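Local structure of glycosyl transferase (5U02) at residues 134-139 with 224-229; 154-159 with 191-196; 168-173 with 216-221; 228-233 with 265-270. The protein is the linker and C-terminal part of a TarS-type glycosyltransferase, a helical region followed by beta domains of the E-set clan in a three-chain assembly. One frame throughout, in Å; residues are numbered along the deposited sequence.

Contact 1 of 4, residues 134-139 with 224-229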
loop_
_atom_site.group_PDB
_atom_site.type_symbol
_atom_site.label_atom_id
_atom_site.label_comp_id
_atom_site.label_asym_id
_atom_site.label_seq_id
_atom_site.Cartn_x
_atom_site.Cartn_y
_atom_site.Cartn_z
ATOM N N ILE A 134 -22.118 11.123 -0.367
ATOM C CA ILE A 134 -21.686 9.742 -0.180
ATOM C C ILE A 134 -21.892 9.381 1.285
ATOM O O ILE A 134 -21.227 9.930 2.173
ATOM C CB ILE A 134 -20.229 9.529 -0.601
ATOM C CG1 ILE A 134 -19.992 10.088 -2.001
ATOM C CG2 ILE A 134 -19.883 8.048 -0.551
ATOM C CD1 ILE A 134 -18.731 9.551 -2.658
ATOM N N ALA A 135 -22.810 8.448 1.538
ATOM C CA ALA A 135 -23.114 7.988 2.882
ATOM C C ALA A 135 -22.046 7.011 3.370
ATOM O O ALA A 135 -21.233 6.501 2.597
ATOM C CB ALA A 135 -24.500 7.346 2.926
ATOM N N LYS A 136 -22.055 6.759 4.674
ATOM C CA LYS A 136 -21.072 5.873 5.266
ATOM C C LYS A 136 -21.297 4.439 4.796
ATOM O O LYS A 136 -22.443 3.979 4.710
ATOM C CB LYS A 136 -21.142 5.947 6.788
ATOM C CG LYS A 136 -19.794 6.038 7.471
ATOM C CD LYS A 136 -19.921 6.588 8.876
ATOM C CE LYS A 136 -19.912 5.477 9.911
ATOM N NZ LYS A 136 -19.749 6.013 11.291
ATOM N N PRO A 137 -20.240 3.703 4.453
ATOM C CA PRO A 137 -20.420 2.309 4.040
ATOM C C PRO A 137 -20.820 1.427 5.208
ATOM O O PRO A 137 -20.407 1.639 6.348
ATOM C CB PRO A 137 -19.038 1.901 3.514
ATOM C CG PRO A 137 -18.095 2.835 4.181
ATOM C CD PRO A 137 -18.840 4.143 4.280
ATOM N N LYS A 138 -21.625 0.420 4.906
ATOM C CA LYS A 138 -21.905 -0.644 5.860
ATOM C C LYS A 138 -20.794 -1.680 5.796
ATOM O O LYS A 138 -20.371 -2.088 4.710
ATOM C CB LYS A 138 -23.256 -1.302 5.559
ATOM C CG LYS A 138 -24.449 -0.373 5.682
ATOM C CD LYS A 138 -24.787 -0.101 7.140
ATOM C CE LYS A 138 -26.157 0.549 7.277
ATOM N NZ LYS A 138 -26.575 0.695 8.704
ATOM N N VAL A 139 -20.307 -2.101 6.963
ATOM C CA VAL A 139 -19.189 -3.030 7.051
ATOM C C VAL A 139 -19.624 -4.250 7.844
ATOM O O VAL A 139 -20.244 -4.117 8.905
ATOM C CB VAL A 139 -17.956 -2.376 7.698
ATOM C CG1 VAL A 139 -16.828 -3.395 7.823
ATOM C CG2 VAL A 139 -17.503 -1.184 6.883
ATOM N N GLU A 224 -12.040 13.075 1.790
ATOM C CA GLU A 224 -13.169 12.847 2.682
ATOM C C GLU A 224 -13.008 11.473 3.323
ATOM O O GLU A 224 -12.937 10.459 2.620
ATOM C CB GLU A 224 -14.492 12.943 1.925
ATOM N N VAL A 225 -12.948 11.440 4.652
ATOM C CA VAL A 225 -12.593 10.238 5.396
ATOM C C VAL A 225 -13.803 9.755 6.182
ATOM O O VAL A 225 -14.445 10.537 6.896
ATOM C CB VAL A 225 -11.400 10.489 6.334
ATOM C CG1 VAL A 225 -11.002 9.203 7.020
ATOM C CG2 VAL A 225 -10.228 11.067 5.556
ATOM N N PHE A 226 -14.110 8.469 6.053
ATOM C CA PHE A 226 -15.100 7.810 6.888
ATOM C C PHE A 226 -14.393 6.959 7.934
ATOM O O PHE A 226 -13.428 6.252 7.627
ATOM C CB PHE A 226 -16.037 6.931 6.056
ATOM C CG PHE A 226 -16.900 7.700 5.098
ATOM C CD1 PHE A 226 -17.921 8.516 5.562
ATOM C CD2 PHE A 226 -16.697 7.600 3.732
ATOM C CE1 PHE A 226 -18.718 9.222 4.682
ATOM C CE2 PHE A 226 -17.491 8.304 2.846
ATOM C CZ PHE A 226 -18.502 9.116 3.321
ATOM N N GLU A 227 -14.866 7.046 9.169
ATOM C CA GLU A 227 -14.394 6.202 10.259
ATOM C C GLU A 227 -15.543 5.267 10.613
ATOM O O GLU A 227 -16.551 5.703 11.177
ATOM C CB GLU A 227 -13.963 7.048 11.457
ATOM C CG GLU A 227 -12.833 6.454 12.283
ATOM C CD GLU A 227 -12.656 7.160 13.620
ATOM O OE1 GLU A 227 -11.673 6.862 14.334
ATOM O OE2 GLU A 227 -13.506 8.012 13.959
ATOM N N VAL A 228 -15.413 3.992 10.263
ATOM C CA VAL A 228 -16.479 3.021 10.486
ATOM C C VAL A 228 -16.031 2.069 11.586
ATOM O O VAL A 228 -15.067 1.314 11.406
ATOM C CB VAL A 228 -16.845 2.257 9.208
ATOM C CG1 VAL A 228 -17.950 1.240 9.509
ATOM C CG2 VAL A 228 -17.288 3.222 8.127
ATOM N N ARG A 229 -16.732 2.109 12.723
ATOM C CA ARG A 229 -16.481 1.169 13.810
ATOM C C ARG A 229 -17.037 -0.193 13.421
ATOM O O ARG A 229 -18.157 -0.289 12.909
ATOM C CB ARG A 229 -17.119 1.682 15.107
ATOM C CG ARG A 229 -16.878 0.816 16.332
ATOM C CD ARG A 229 -15.632 1.285 17.057
ATOM N NE ARG A 229 -15.452 0.675 18.359
ATOM C CZ ARG A 229 -14.938 -0.538 18.544
ATOM N NH1 ARG A 229 -14.579 -1.280 17.504
ATOM N NH2 ARG A 229 -14.792 -1.039 19.773
HETATM O O HOH W 1 -19.338 3.802 12.787
HETATM O O HOH W 2 -19.945 -1.868 11.345
#
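Phe226 lays its ring against the chain turning from Ile134 to Pro137; the side chain meets Lys136 first, then Pro137, and at its tip Ile134. CB and CG lie beside CG of Lys136. At the first ring corner CD1 comes closer, 3.6 Å from Lys136 CG, while CD2 is 4.1 Å from Pro137 CD. The CA of Lys136 and the CD of Pro137 roof the same face. Further out, CE2 brushes CG2 of Ile134, and the tip, CZ, meets the Ile134 carbonyl O at 3.1 Å near the ring plane, where the slightly positive ring edge suits an oxygen. A flat aromatic fits here because its face takes aliphatic groups and its rim a carbonyl. Lys136 uses its length differently: bent at chi3 (99°), it slides past Val228 and puts NZ 3.2 Å from Glu227 O, 24° out of the carbonyl plane. The same NZ gives a second bond to a water that also accepts from Arg229 N, while the Glu227 carboxylate turns to Lys172. Compact valines close the other end, Val139 CG2 lying 3.6 Å from Val228 CG1. Strands 138-146 and 224-229 pair with different partners, 150-159 and 212-221, and meet here through side chains, a side-chain-to-backbone bond and water, without a backbone ladder between them, consistent with the margin of the immunoglobulin-like sandwich of the E-set clan.

Contact 2 of 4, residues 154-159 with 191-196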
loop_
_atom_site.group_PDB
_atom_site.type_symbol
_atom_site.label_atom_id
_atom_site.label_comp_id
_atom_site.label_asym_id
_atom_site.label_seq_id
_atom_site.Cartn_x
_atom_site.Cartn_y
_atom_site.Cartn_z
ATOM N N GLU A 154 -11.186 -10.187 7.773
ATOM C CA GLU A 154 -11.795 -9.817 6.506
ATOM C C GLU A 154 -12.996 -8.929 6.787
ATOM O O GLU A 154 -13.874 -9.298 7.572
ATOM C CB GLU A 154 -12.216 -11.065 5.724
ATOM C CG GLU A 154 -12.792 -10.789 4.351
ATOM C CD GLU A 154 -13.333 -12.044 3.704
ATOM O OE1 GLU A 154 -14.418 -12.505 4.124
ATOM O OE2 GLU A 154 -12.665 -12.578 2.788
ATOM N N LEU A 155 -13.020 -7.754 6.167
ATOM C CA LEU A 155 -14.129 -6.818 6.291
ATOM C C LEU A 155 -14.801 -6.684 4.936
ATOM O O LEU A 155 -14.135 -6.403 3.934
ATOM C CB LEU A 155 -13.649 -5.454 6.788
ATOM C CG LEU A 155 -12.939 -5.499 8.143
ATOM C CD1 LEU A 155 -12.527 -4.104 8.569
ATOM C CD2 LEU A 155 -13.835 -6.142 9.186
ATOM N N THR A 156 -16.115 -6.893 4.903
ATOM C CA THR A 156 -16.885 -6.849 3.668
ATOM C C THR A 156 -17.772 -5.610 3.676
ATOM O O THR A 156 -18.596 -5.433 4.580
ATOM C CB THR A 156 -17.726 -8.114 3.501
ATOM O OG1 THR A 156 -16.857 -9.248 3.414
ATOM C CG2 THR A 156 -18.563 -8.034 2.234
ATOM N N LEU A 157 -17.596 -4.753 2.675
ATOM C CA LEU A 157 -18.483 -3.611 2.470
ATOM C C LEU A 157 -19.736 -4.115 1.769
ATOM O O LEU A 157 -19.736 -4.334 0.556
ATOM C CB LEU A 157 -17.796 -2.527 1.649
ATOM C CG LEU A 157 -16.394 -2.088 2.059
ATOM C CD1 LEU A 157 -15.989 -0.853 1.266
ATOM C CD2 LEU A 157 -16.337 -1.819 3.541
ATOM N N ASN A 158 -20.812 -4.316 2.533
ATOM C CA ASN A 158 -22.043 -4.829 1.939
ATOM C C ASN A 158 -22.741 -3.768 1.099
ATOM O O ASN A 158 -23.299 -4.077 0.039
ATOM C CB ASN A 158 -22.980 -5.357 3.026
ATOM C CG ASN A 158 -22.661 -6.787 3.427
ATOM O OD1 ASN A 158 -21.834 -7.449 2.799
ATOM N ND2 ASN A 158 -23.335 -7.278 4.461
ATOM N N GLU A 159 -22.725 -2.517 1.550
ATOM C CA GLU A 159 -23.364 -1.437 0.813
ATOM C C GLU A 159 -22.459 -0.217 0.810
ATOM O O GLU A 159 -21.942 0.186 1.855
ATOM C CB GLU A 159 -24.732 -1.087 1.403
ATOM C CG GLU A 159 -25.831 -2.038 0.963
ATOM C CD GLU A 159 -27.206 -1.604 1.428
ATOM O OE1 GLU A 159 -27.365 -0.420 1.794
ATOM O OE2 GLU A 159 -28.129 -2.445 1.420
ATOM N N ASN A 191 -13.099 -8.378 -4.719
ATOM C CA ASN A 191 -14.272 -7.508 -4.860
ATOM C C ASN A 191 -14.298 -6.608 -3.619
ATOM O O ASN A 191 -13.283 -5.965 -3.316
ATOM C CB ASN A 191 -15.511 -8.357 -5.100
ATOM C CG ASN A 191 -15.484 -9.055 -6.455
ATOM O OD1 ASN A 191 -15.925 -8.499 -7.459
ATOM N ND2 ASN A 191 -14.966 -10.281 -6.485
ATOM N N LYS A 192 -15.399 -6.547 -2.871
ATOM C CA LYS A 192 -15.479 -5.695 -1.690
ATOM C C LYS A 192 -15.213 -6.466 -0.399
ATOM O O LYS A 192 -15.704 -6.084 0.668
ATOM C CB LYS A 192 -16.835 -4.996 -1.630
ATOM C CG LYS A 192 -17.012 -3.870 -2.645
ATOM C CD LYS A 192 -18.430 -3.325 -2.575
ATOM C CE LYS A 192 -18.649 -2.152 -3.514
ATOM N NZ LYS A 192 -17.886 -0.953 -3.078
ATOM N N GLN A 193 -14.443 -7.547 -0.478
ATOM C CA GLN A 193 -13.938 -8.245 0.697
ATOM C C GLN A 193 -12.489 -7.833 0.909
ATOM O O GLN A 193 -11.635 -8.128 0.071
ATOM C CB GLN A 193 -14.038 -9.758 0.521
ATOM C CG GLN A 193 -15.442 -10.275 0.298
ATOM C CD GLN A 193 -15.445 -11.738 -0.064
ATOM O OE1 GLN A 193 -15.791 -12.587 0.750
ATOM N NE2 GLN A 193 -15.062 -12.040 -1.297
ATOM N N TYR A 194 -12.211 -7.167 2.026
ATOM C CA TYR A 194 -10.902 -6.582 2.287
ATOM C C TYR A 194 -10.222 -7.328 3.433
ATOM O O TYR A 194 -10.738 -7.352 4.556
ATOM C CB TYR A 194 -11.044 -5.090 2.597
ATOM C CG TYR A 194 -11.510 -4.290 1.393
ATOM C CD1 TYR A 194 -12.862 -4.192 1.074
ATOM C CD2 TYR A 194 -10.593 -3.673 0.553
ATOM C CE1 TYR A 194 -13.284 -3.479 -0.034
ATOM C CE2 TYR A 194 -10.999 -2.960 -0.554
ATOM C CZ TYR A 194 -12.347 -2.866 -0.842
ATOM O OH TYR A 194 -12.776 -2.162 -1.941
ATOM N N ARG A 195 -9.059 -7.918 3.148
ATOM C CA ARG A 195 -8.344 -8.782 4.080
ATOM C C ARG A 195 -7.099 -8.082 4.607
ATOM O O ARG A 195 -6.296 -7.564 3.826
ATOM C CB ARG A 195 -7.955 -10.098 3.406
ATOM C CG ARG A 195 -6.982 -10.950 4.209
ATOM C CD ARG A 195 -6.722 -12.256 3.489
ATOM N NE ARG A 195 -7.943 -13.044 3.394
ATOM C CZ ARG A 195 -8.100 -14.242 3.941
ATOM N NH1 ARG A 195 -7.095 -14.805 4.600
ATOM N NH2 ARG A 195 -9.253 -14.882 3.808
ATOM N N PHE A 196 -6.932 -8.093 5.926
ATOM C CA PHE A 196 -5.805 -7.446 6.585
ATOM C C PHE A 196 -5.039 -8.485 7.392
ATOM O O PHE A 196 -5.626 -9.183 8.229
ATOM C CB PHE A 196 -6.277 -6.304 7.489
ATOM C CG PHE A 196 -6.962 -5.185 6.753
ATOM C CD1 PHE A 196 -8.319 -5.252 6.451
ATOM C CD2 PHE A 196 -6.240 -4.077 6.343
ATOM C CE1 PHE A 196 -8.946 -4.215 5.767
ATOM C CE2 PHE A 196 -6.850 -3.045 5.660
ATOM C CZ PHE A 196 -8.205 -3.111 5.371
HETATM O O HOH W 3 -18.409 -11.423 2.047
#
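An antiparallel strand pair within the E-set beta domain joins strands 154-159 and 193-196, their directions 158° apart. Its centre is the hydrogen-bonded pair of Leu155 and Tyr194, whose N-H groups each reach the other's carbonyl O at 2.8 Å. Two residues on, the bond from Leu157 N to Lys192 O is longer, 3.1 Å, and that oxygen also receives a CA-H contact from Thr156. Leu155, Leu157 and Tyr194 suit the buried side: CD1 of Leu157 crosses to the Tyr194 ring, 4.0 Å from CE1, and the tyrosine hydroxyl binds that of Tyr167. Lys192 runs its chain past the Leu157 carbonyl, CD 3.5 Å from O, before NZ bends toward Tyr167 and Ile162 O. Polar residues line the other side, which faces a neighbouring subunit. The Glu154 carboxylate, carried out by an extended chain, hydrogen-bonds Thr142 through OE1 and Tyr206 of the second subunit through OE2. Arg195 brings the opposite charge near, NH2 4.2 Å from Glu154 OE2, too far for a salt bridge. Thr156 and Gln193 run side by side; Thr156 OG1 also bonds the Thr142 hydroxyl, and a water joins their ends, 3.0 Å from Thr156 OG1 and 3.1 Å from Gln193 OE1.

Contact 3 of 4, residues 168-173 with 216-221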
loop_
_atom_site.group_PDB
_atom_site.type_symbol
_atom_site.label_atom_id
_atom_site.label_comp_id
_atom_site.label_asym_id
_atom_site.label_seq_id
_atom_site.Cartn_x
_atom_site.Cartn_y
_atom_site.Cartn_z
ATOM N N ASP A 168 -9.708 4.254 -1.015
ATOM C CA ASP A 168 -8.705 3.494 -0.285
ATOM C C ASP A 168 -9.260 3.102 1.076
ATOM O O ASP A 168 -10.114 3.796 1.639
ATOM C CB ASP A 168 -7.411 4.295 -0.102
ATOM C CG ASP A 168 -6.793 4.722 -1.420
ATOM O OD1 ASP A 168 -7.100 4.102 -2.458
ATOM O OD2 ASP A 168 -5.992 5.679 -1.411
ATOM N N VAL A 169 -8.774 1.980 1.601
ATOM C CA VAL A 169 -9.189 1.487 2.907
ATOM C C VAL A 169 -7.951 1.103 3.703
ATOM O O VAL A 169 -6.971 0.595 3.148
ATOM C CB VAL A 169 -10.168 0.292 2.802
ATOM C CG1 VAL A 169 -11.358 0.641 1.915
ATOM C CG2 VAL A 169 -9.469 -0.952 2.292
ATOM N N ARG A 170 -7.992 1.375 5.004
ATOM C CA ARG A 170 -6.979 0.923 5.943
ATOM C C ARG A 170 -7.688 0.417 7.187
ATOM O O ARG A 170 -8.808 0.834 7.487
ATOM C CB ARG A 170 -5.994 2.037 6.338
ATOM C CG ARG A 170 -5.269 2.689 5.183
ATOM C CD ARG A 170 -4.081 3.515 5.672
ATOM N NE ARG A 170 -4.474 4.731 6.382
ATOM C CZ ARG A 170 -3.610 5.539 6.994
ATOM N NH1 ARG A 170 -2.313 5.250 6.984
ATOM N NH2 ARG A 170 -4.036 6.633 7.617
ATOM N N LEU A 171 -7.031 -0.484 7.907
ATOM C CA LEU A 171 -7.535 -0.937 9.195
ATOM C C LEU A 171 -6.959 -0.045 10.286
ATOM O O LEU A 171 -5.746 0.173 10.341
ATOM C CB LEU A 171 -7.168 -2.399 9.445
ATOM C CG LEU A 171 -7.909 -3.039 10.616
ATOM C CD1 LEU A 171 -9.398 -2.897 10.405
ATOM C CD2 LEU A 171 -7.543 -4.501 10.743
ATOM N N LYS A 172 -7.826 0.473 11.147
ATOM C CA LYS A 172 -7.425 1.430 12.166
ATOM C C LYS A 172 -7.624 0.836 13.551
ATOM O O LYS A 172 -8.721 0.376 13.883
ATOM C CB LYS A 172 -8.218 2.729 12.034
ATOM C CG LYS A 172 -7.847 3.792 13.044
ATOM C CD LYS A 172 -8.683 5.039 12.816
ATOM C CE LYS A 172 -8.345 6.134 13.795
ATOM N NZ LYS A 172 -9.236 7.292 13.570
ATOM N N LEU A 173 -6.560 0.847 14.347
ATOM C CA LEU A 173 -6.640 0.579 15.776
ATOM C C LEU A 173 -6.586 1.921 16.493
ATOM O O LEU A 173 -5.651 2.698 16.287
ATOM C CB LEU A 173 -5.501 -0.333 16.238
ATOM C CG LEU A 173 -5.361 -1.689 15.537
ATOM C CD1 LEU A 173 -4.250 -2.530 16.163
ATOM C CD2 LEU A 173 -6.683 -2.450 15.546
ATOM N N PHE A 216 -11.431 0.085 13.858
ATOM C CA PHE A 216 -12.161 0.854 12.862
ATOM C C PHE A 216 -11.686 0.464 11.466
ATOM O O PHE A 216 -10.567 -0.023 11.279
ATOM C CB PHE A 216 -11.959 2.369 13.038
ATOM C CG PHE A 216 -12.543 2.938 14.303
ATOM C CD1 PHE A 216 -11.925 2.729 15.522
ATOM C CD2 PHE A 216 -13.688 3.721 14.264
ATOM C CE1 PHE A 216 -12.452 3.270 16.682
ATOM C CE2 PHE A 216 -14.217 4.266 15.425
ATOM C CZ PHE A 216 -13.599 4.040 16.632
ATOM N N LEU A 217 -12.548 0.695 10.481
ATOM C CA LEU A 217 -12.156 0.680 9.079
ATOM C C LEU A 217 -12.195 2.109 8.559
ATOM O O LEU A 217 -13.248 2.755 8.593
ATOM C CB LEU A 217 -13.072 -0.208 8.240
ATOM C CG LEU A 217 -12.677 -0.236 6.758
ATOM C CD1 LEU A 217 -11.423 -1.077 6.560
ATOM C CD2 LEU A 217 -13.804 -0.745 5.873
ATOM N N GLU A 218 -11.052 2.601 8.092
ATOM C CA GLU A 218 -10.972 3.921 7.487
ATOM C C GLU A 218 -11.155 3.788 5.982
ATOM O O GLU A 218 -10.520 2.938 5.350
ATOM C CB GLU A 218 -9.632 4.589 7.801
ATOM C CG GLU A 218 -9.465 5.960 7.174
ATOM C CD GLU A 218 -8.009 6.363 7.029
ATOM O OE1 GLU A 218 -7.456 6.963 7.975
ATOM O OE2 GLU A 218 -7.416 6.075 5.968
ATOM N N VAL A 219 -12.031 4.620 5.419
ATOM C CA VAL A 219 -12.334 4.624 3.991
ATOM C C VAL A 219 -12.153 6.046 3.482
ATOM O O VAL A 219 -12.890 6.951 3.890
ATOM C CB VAL A 219 -13.759 4.128 3.702
ATOM C CG1 VAL A 219 -14.093 4.314 2.229
ATOM C CG2 VAL A 219 -13.908 2.670 4.114
ATOM N N GLN A 220 -11.186 6.243 2.591
ATOM C CA GLN A 220 -10.807 7.570 2.127
ATOM C C GLN A 220 -11.187 7.743 0.664
ATOM O O GLN A 220 -10.895 6.875 -0.168
ATOM C CB GLN A 220 -9.308 7.804 2.320
ATOM C CG GLN A 220 -8.807 9.112 1.730
ATOM C CD GLN A 220 -7.717 9.748 2.571
ATOM O OE1 GLN A 220 -7.654 10.971 2.706
ATOM N NE2 GLN A 220 -6.856 8.917 3.147
ATOM N N ILE A 221 -11.837 8.859 0.360
ATOM C CA ILE A 221 -12.242 9.212 -0.999
ATOM C C ILE A 221 -11.614 10.568 -1.295
ATOM O O ILE A 221 -12.186 11.620 -0.993
ATOM C CB ILE A 221 -13.763 9.254 -1.161
ATOM C CG1 ILE A 221 -14.382 7.919 -0.735
ATOM C CG2 ILE A 221 -14.143 9.658 -2.589
ATOM C CD1 ILE A 221 -15.892 7.952 -0.642
HETATM O O HOH W 4 -9.403 7.436 10.233
#
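Phe216 begins the ladder against Lys172: its N donates to Lys172 O at 2.7 Å, almost straight at 175°. Their CB atoms touch, but Lys172 continues, fully extended, to a salt bridge with Glu227. Leu217 points into the core and folds CD1 to 3.4 Å from Arg170 O. At Glu218 the backbone pairs twice with Arg170; the side chains run alongside on one face, long and oppositely charged, so they can meet beyond the backbone. Arg170 NE meets Glu218 OE2 at 3.3 Å from above the carboxylate plane, a salt bridge with only a weak second bond from NH2 to OE1. That NH2 also reaches Glu164 of the third subunit. Val219 sets CG2 3.9 Å from Val169 CG1, two branched side chains side by side on the inner face. Gln220 closes the register with two bonds to Asp168, and NE2 binds Gly165 O of the third subunit. Strand 181-190 flanks 168-175, strands 224-229 and 267-274 pair with 212-221, and the apolar face packs on 150-159 and 193-199.

Contact 4 of 4, residues 228-233 with 265-270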
loop_
_atom_site.group_PDB
_atom_site.type_symbol
_atom_site.label_atom_id
_atom_site.label_comp_id
_atom_site.label_asym_id
_atom_site.label_seq_id
_atom_site.Cartn_x
_atom_site.Cartn_y
_atom_site.Cartn_z
ATOM N N VAL A 228 -15.413 3.992 10.263
ATOM C CA VAL A 228 -16.479 3.021 10.486
ATOM C C VAL A 228 -16.031 2.069 11.586
ATOM O O VAL A 228 -15.067 1.314 11.406
ATOM C CB VAL A 228 -16.845 2.257 9.208
ATOM C CG1 VAL A 228 -17.950 1.240 9.509
ATOM C CG2 VAL A 228 -17.288 3.222 8.127
ATOM N N ARG A 229 -16.732 2.109 12.723
ATOM C CA ARG A 229 -16.481 1.169 13.810
ATOM C C ARG A 229 -17.037 -0.193 13.421
ATOM O O ARG A 229 -18.157 -0.289 12.909
ATOM C CB ARG A 229 -17.119 1.682 15.107
ATOM C CG ARG A 229 -16.878 0.816 16.332
ATOM C CD ARG A 229 -15.632 1.285 17.057
ATOM N NE ARG A 229 -15.452 0.675 18.359
ATOM C CZ ARG A 229 -14.938 -0.538 18.544
ATOM N NH1 ARG A 229 -14.579 -1.280 17.504
ATOM N NH2 ARG A 229 -14.792 -1.039 19.773
ATOM N N VAL A 230 -16.243 -1.244 13.623
ATOM C CA VAL A 230 -16.573 -2.547 13.059
ATOM C C VAL A 230 -16.757 -3.575 14.166
ATOM O O VAL A 230 -16.210 -3.452 15.268
ATOM C CB VAL A 230 -15.504 -3.024 12.051
ATOM C CG1 VAL A 230 -15.341 -2.012 10.924
ATOM C CG2 VAL A 230 -14.185 -3.276 12.747
ATOM N N GLY A 231 -17.542 -4.603 13.852
ATOM C CA GLY A 231 -17.720 -5.730 14.742
ATOM C C GLY A 231 -19.168 -6.092 14.997
ATOM O O GLY A 231 -19.487 -7.275 15.145
ATOM N N ASN A 232 -20.057 -5.092 15.046
ATOM C CA ASN A 232 -21.446 -5.351 15.410
ATOM C C ASN A 232 -22.191 -6.122 14.327
ATOM O O ASN A 232 -23.177 -6.803 14.635
ATOM C CB ASN A 232 -22.166 -4.034 15.737
ATOM C CG ASN A 232 -22.324 -3.124 14.529
ATOM O OD1 ASN A 232 -23.377 -3.106 13.892
ATOM N ND2 ASN A 232 -21.286 -2.359 14.215
ATOM N N GLN A 233 -21.745 -6.037 13.075
ATOM C CA GLN A 233 -22.183 -6.932 12.014
ATOM C C GLN A 233 -21.020 -7.858 11.698
ATOM O O GLN A 233 -19.923 -7.391 11.372
ATOM C CB GLN A 233 -22.622 -6.158 10.769
ATOM C CG GLN A 233 -23.802 -5.225 11.000
ATOM C CD GLN A 233 -24.991 -5.940 11.619
ATOM O OE1 GLN A 233 -25.398 -7.008 11.157
ATOM N NE2 GLN A 233 -25.546 -5.361 12.680
ATOM N N ASN A 265 -21.540 -3.878 20.839
ATOM C CA ASN A 265 -21.172 -5.188 20.299
ATOM C C ASN A 265 -20.108 -5.077 19.205
ATOM O O ASN A 265 -20.096 -5.860 18.251
ATOM C CB ASN A 265 -22.418 -5.921 19.782
ATOM C CG ASN A 265 -22.224 -7.417 19.688
ATOM O OD1 ASN A 265 -21.377 -7.989 20.369
ATOM N ND2 ASN A 265 -23.015 -8.061 18.836
ATOM N N ASN A 266 -19.216 -4.099 19.317
ATOM C CA ASN A 266 -18.111 -3.939 18.385
ATOM C C ASN A 266 -16.858 -4.610 18.938
ATOM O O ASN A 266 -16.727 -4.832 20.141
ATOM C CB ASN A 266 -17.839 -2.460 18.109
ATOM C CG ASN A 266 -18.960 -1.800 17.335
ATOM O OD1 ASN A 266 -19.657 -0.931 17.856
ATOM N ND2 ASN A 266 -19.150 -2.216 16.096
ATOM N N ILE A 267 -15.924 -4.914 18.047
ATOM C CA ILE A 267 -14.765 -5.717 18.420
ATOM C C ILE A 267 -13.609 -4.804 18.801
ATOM O O ILE A 267 -13.368 -3.769 18.168
ATOM C CB ILE A 267 -14.380 -6.685 17.284
ATOM C CG1 ILE A 267 -13.285 -7.645 17.751
ATOM C CG2 ILE A 267 -13.946 -5.927 16.030
ATOM C CD1 ILE A 267 -13.060 -8.801 16.810
ATOM N N SER A 268 -12.899 -5.183 19.862
ATOM C CA SER A 268 -11.744 -4.443 20.342
ATOM C C SER A 268 -10.660 -5.431 20.752
ATOM O O SER A 268 -10.884 -6.643 20.809
ATOM C CB SER A 268 -12.120 -3.523 21.510
ATOM O OG SER A 268 -13.079 -2.559 21.111
ATOM N N LEU A 269 -9.468 -4.907 21.031
ATOM C CA LEU A 269 -8.328 -5.714 21.449
ATOM C C LEU A 269 -7.863 -5.258 22.825
ATOM O O LEU A 269 -7.563 -4.075 23.024
ATOM C CB LEU A 269 -7.179 -5.614 20.443
ATOM C CG LEU A 269 -7.568 -5.840 18.979
ATOM C CD1 LEU A 269 -6.354 -5.764 18.068
ATOM C CD2 LEU A 269 -8.278 -7.172 18.814
ATOM N N TYR A 270 -7.794 -6.198 23.766
ATOM C CA TYR A 270 -7.344 -5.927 25.126
ATOM C C TYR A 270 -5.924 -6.454 25.289
ATOM O O TYR A 270 -5.667 -7.639 25.045
ATOM C CB TYR A 270 -8.289 -6.571 26.143
ATOM C CG TYR A 270 -8.079 -6.138 27.575
ATOM C CD1 TYR A 270 -8.540 -4.908 28.026
ATOM C CD2 TYR A 270 -7.445 -6.973 28.488
ATOM C CE1 TYR A 270 -8.360 -4.514 29.345
ATOM C CE2 TYR A 270 -7.259 -6.586 29.808
ATOM C CZ TYR A 270 -7.718 -5.361 30.226
ATOM O OH TYR A 270 -7.535 -4.982 31.533
HETATM O O HOH W 5 -25.183 -6.803 16.833
#
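Arg229 and the turn that follows it, leaving strand 224-229 of the E-set beta domain, grip the start of strand 267-274. Hydrogen bonds lead the contact. Arg229, bent at chi2 (91°), sends NH1 to Ile267 O at 2.8 Å in the guanidinium plane, and NH2 makes a weak bond to Ser268 OG. Asp214 OD1 bonds both Arg229 NH2, in a salt bridge, and Ser268 OG, which probably steadies the cation. Another bond is backbone to backbone: Ile267 N meets a lone pair of Val230 O at 3.2 Å. One face of the guanidinium is packed too, with Asn266 CB 3.4 Å above its plane, over the centre. Apolar contact is modest, Val230 CG2 reaching Ile267 CG2 at 4.2 Å on the side turned to the core. Gly231, at phi 130°, carries only hydrogens where Asn266 comes by, so the two CA atoms sit 4.1 Å apart. Water contributes last, giving a proton to Asn232 O at 3.0 Å and accepting from Asn265 ND2 at 3.2 Å.

All four contacts reach the same large antiparallel sheet, with centres from about 9 Å (contacts 1 and 3) to about 15 Å (contacts 2 and 4) apart. Contact 1 spans the longest sequence loop and encloses contacts 2 and 3, which interleave along the chain; contact 4 starts where contact 1 ends, sharing Val228 and Arg229. Strand 138-146 beside 150-159 ties contacts 1 and 2, while strand 212-221 beside 224-229 and 267-274 ties contacts 1, 3 and 4. Leu155, Leu157, Tyr194, Phe196, Val169, Leu171 and Leu217 join contacts 2 and 3 in a common core. Contacts 2 and 3 also carry, on their polar faces, residues that meet the second and third subunits.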